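PHO85 cyclin-10 (Saccharomyces cerevisiae, PDB 4KRD) partners the cyclin-dependent kinase PHO85 as its regulatory cyclin, directing it to phosphorylate and negatively regulate glycogen synthase GSY2 and so restrain glycogen accumulation. Local coordinates at residues 68-71 with 72-75. Sequence-based numbering, arbitrary orientation.
Sequences KKEY and SNFY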
ATOM      1  N   LYS B  68      -5.390 -10.520  23.051  1.00 45.77           N
ATOM      2  CA  LYS B  68      -6.522 -11.165  23.711  1.00 43.52           C
ATOM      3  C   LYS B  68      -7.658 -10.169  23.933  1.00 39.00           C
ATOM      4  O   LYS B  68      -8.827 -10.486  23.696  1.00 36.00           O
ATOM      5  CB  LYS B  68      -6.093 -11.795  25.038  1.00 53.31           C
ATOM      6  CG  LYS B  68      -7.127 -12.746  25.619  1.00 56.40           C
ATOM      7  CD  LYS B  68      -6.763 -13.161  27.041  1.00 67.80           C
ATOM      8  CE  LYS B  68      -6.605 -11.937  27.943  1.00 71.15           C
ATOM      9  NZ  LYS B  68      -6.261 -12.296  29.353  1.00 73.22           N
ATOM     10  N   LYS B  69      -7.314  -8.961  24.377  1.00 40.50           N
ATOM     11  CA  LYS B  69      -8.316  -7.929  24.609  1.00 41.29           C
ATOM     12  C   LYS B  69      -8.996  -7.495  23.312  1.00 41.95           C
ATOM     13  O   LYS B  69     -10.212  -7.362  23.267  1.00 42.10           O
ATOM     14  CB  LYS B  69      -7.712  -6.727  25.333  1.00 43.90           C
ATOM     15  CG  LYS B  69      -8.490  -5.423  25.157  1.00 54.40           C
ATOM     16  CD  LYS B  69      -9.948  -5.538  25.602  1.00 55.08           C
ATOM     17  CE  LYS B  69     -10.790  -4.435  24.965  1.00 63.07           C
ATOM     18  NZ  LYS B  69     -12.248  -4.603  25.227  1.00 67.25           N
ATOM     19  N   GLU B  70      -8.218  -7.268  22.257  1.00 38.23           N
ATOM     20  CA  GLU B  70      -8.812  -6.967  20.952  1.00 37.62           C
ATOM     21  C   GLU B  70      -9.758  -8.088  20.506  1.00 35.84           C
ATOM     22  O   GLU B  70     -10.899  -7.847  20.083  1.00 37.61           O
ATOM     23  CB  GLU B  70      -7.712  -6.751  19.901  1.00 36.59           C
ATOM     24  CG  GLU B  70      -6.779  -5.597  20.211  1.00 39.14           C
ATOM     25  CD  GLU B  70      -7.447  -4.243  20.061  1.00 41.18           C
ATOM     26  OE1 GLU B  70      -8.587  -4.184  19.562  1.00 42.63           O
ATOM     27  OE2 GLU B  70      -6.831  -3.227  20.442  1.00 46.23           O
ATOM     28  N   TYR B  71      -9.286  -9.324  20.613  1.00 30.95           N
ATOM     29  CA  TYR B  71     -10.069 -10.456  20.153  1.00 32.94           C
ATOM     30  C   TYR B  71     -11.437 -10.603  20.863  1.00 36.27           C
ATOM     31  O   TYR B  71     -12.424 -10.981  20.239  1.00 34.33           O
ATOM     32  CB  TYR B  71      -9.262 -11.751  20.254  1.00 34.58           C
ATOM     33  CG  TYR B  71      -9.962 -12.894  19.576  1.00 36.25           C
ATOM     34  CD1 TYR B  71      -9.862 -13.079  18.199  1.00 34.03           C
ATOM     35  CD2 TYR B  71     -10.761 -13.770  20.302  1.00 36.05           C
ATOM     36  CE1 TYR B  71     -10.523 -14.115  17.569  1.00 38.77           C
ATOM     37  CE2 TYR B  71     -11.426 -14.811  19.681  1.00 36.76           C
ATOM     38  CZ  TYR B  71     -11.311 -14.977  18.316  1.00 39.99           C
ATOM     39  OH  TYR B  71     -11.970 -16.008  17.692  1.00 39.81           O
ATOM     40  N   SER B  72     -11.495 -10.297  22.157  1.00 38.90           N
ATOM     41  CA  SER B  72     -12.759 -10.374  22.902  1.00 41.49           C
ATOM     42  C   SER B  72     -13.860  -9.469  22.333  1.00 42.51           C
ATOM     43  O   SER B  72     -15.042  -9.681  22.591  1.00 41.25           O
ATOM     44  CB  SER B  72     -12.534 -10.052  24.379  1.00 42.75           C
ATOM     45  OG  SER B  72     -12.112  -8.711  24.550  1.00 45.02           O
ATOM     46  N   ASN B  73     -13.477  -8.462  21.554  1.00 38.76           N
ATOM     47  CA  ASN B  73     -14.465  -7.609  20.885  1.00 38.36           C
ATOM     48  C   ASN B  73     -15.366  -8.381  19.907  1.00 32.02           C
ATOM     49  O   ASN B  73     -16.447  -7.917  19.543  1.00 36.86           O
ATOM     50  CB  ASN B  73     -13.780  -6.428  20.165  1.00 38.25           C
ATOM     51  CG  ASN B  73     -13.318  -5.339  21.125  1.00 43.36           C
ATOM     52  OD1 ASN B  73     -13.998  -5.032  22.109  1.00 47.06           O
ATOM     53  ND2 ASN B  73     -12.155  -4.755  20.849  1.00 35.86           N
ATOM     54  N   PHE B  74     -14.919  -9.550  19.461  1.00 33.01           N
ATOM     55  CA  PHE B  74     -15.702 -10.323  18.493  1.00 31.11           C
ATOM     56  C   PHE B  74     -16.868 -11.087  19.122  1.00 36.81           C
ATOM     57  O   PHE B  74     -17.811 -11.451  18.423  1.00 35.00           O
ATOM     58  CB  PHE B  74     -14.824 -11.300  17.709  1.00 31.44           C
ATOM     59  CG  PHE B  74     -13.795 -10.619  16.845  1.00 31.78           C
ATOM     60  CD1 PHE B  74     -14.190  -9.803  15.801  1.00 30.16           C
ATOM     61  CD2 PHE B  74     -12.442 -10.790  17.092  1.00 34.24           C
ATOM     62  CE1 PHE B  74     -13.245  -9.146  15.013  1.00 34.69           C
ATOM     63  CE2 PHE B  74     -11.484 -10.142  16.313  1.00 35.70           C
ATOM     64  CZ  PHE B  74     -11.887  -9.325  15.268  1.00 32.18           C
ATOM     65  N   TYR B  75     -16.794 -11.333  20.425  1.00 40.70           N
ATOM     66  CA  TYR B  75     -17.836 -12.116  21.115  1.00 39.78           C
ATOM     67  C   TYR B  75     -19.171 -11.377  21.151  1.00 43.95           C
ATOM     68  O   TYR B  75     -19.278 -10.292  21.717  1.00 47.55           O
ATOM     69  CB  TYR B  75     -17.395 -12.479  22.529  1.00 45.75           C
ATOM     70  CG  TYR B  75     -18.234 -13.579  23.171  1.00 48.79           C
ATOM     71  CD1 TYR B  75     -17.858 -14.910  23.068  1.00 53.55           C
ATOM     72  CD2 TYR B  75     -19.396 -13.279  23.870  1.00 55.33           C
ATOM     73  CE1 TYR B  75     -18.617 -15.924  23.654  1.00 58.66           C
ATOM     74  CE2 TYR B  75     -20.165 -14.284  24.459  1.00 57.37           C
ATOM     75  CZ  TYR B  75     -19.767 -15.600  24.343  1.00 58.22           C
ATOM     76  OH  TYR B  75     -20.515 -16.595  24.921  1.00 67.29           O
TER
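F74 turns the edge of its ring toward one face of Y71, three residues back along the chain, in an offset edge-to-face pair with planes at 67° and centroids 5.4 Å apart. F74 CD2 does the touching, 3.6 Å from Y71 CD1. Chi1 of -171° sends the Y71 ring to the carbonyl side of its residue, where F74 can reach it. The Y71 hydroxyl is bonded to E132, its ring also meets F62, and both aromatics rest on M136 of helix 130-148. Replacing Y71 by an alanine is likely to leave the F74 edge without its aromatic face, open a gap against M136 and deprive E132 of its hydroxyl partner.

Between S72 and F74 the backbone hydrogen bonds change from i,i+4 to i,i+3 spacing. S72 N donates to K68 O at 3.1 Å, whereas N73 N donates to E70 O at 3.0 Å and F74 N to Y71 O at 3.0 Å. S72 OG, set between its own N and carbonyl carbon (chi1 65°), bends back to donate to K69 O at 2.7 Å. N73 lies side by side with E70, and S175 of helix 166-180 bonds both N73 ND2 and E70 OE1; E70 OE2 is hydrogen-bonded to a polar side chain on the chain of another protein. The i,i+3 bonds and the type I turn S72-Y75 lead the chain from helix 65-72 of the cyclin domain into the loop toward helix 84-95, while the side chains of Y71, F74 and E70 pack this segment on helices 130-148 and 166-180.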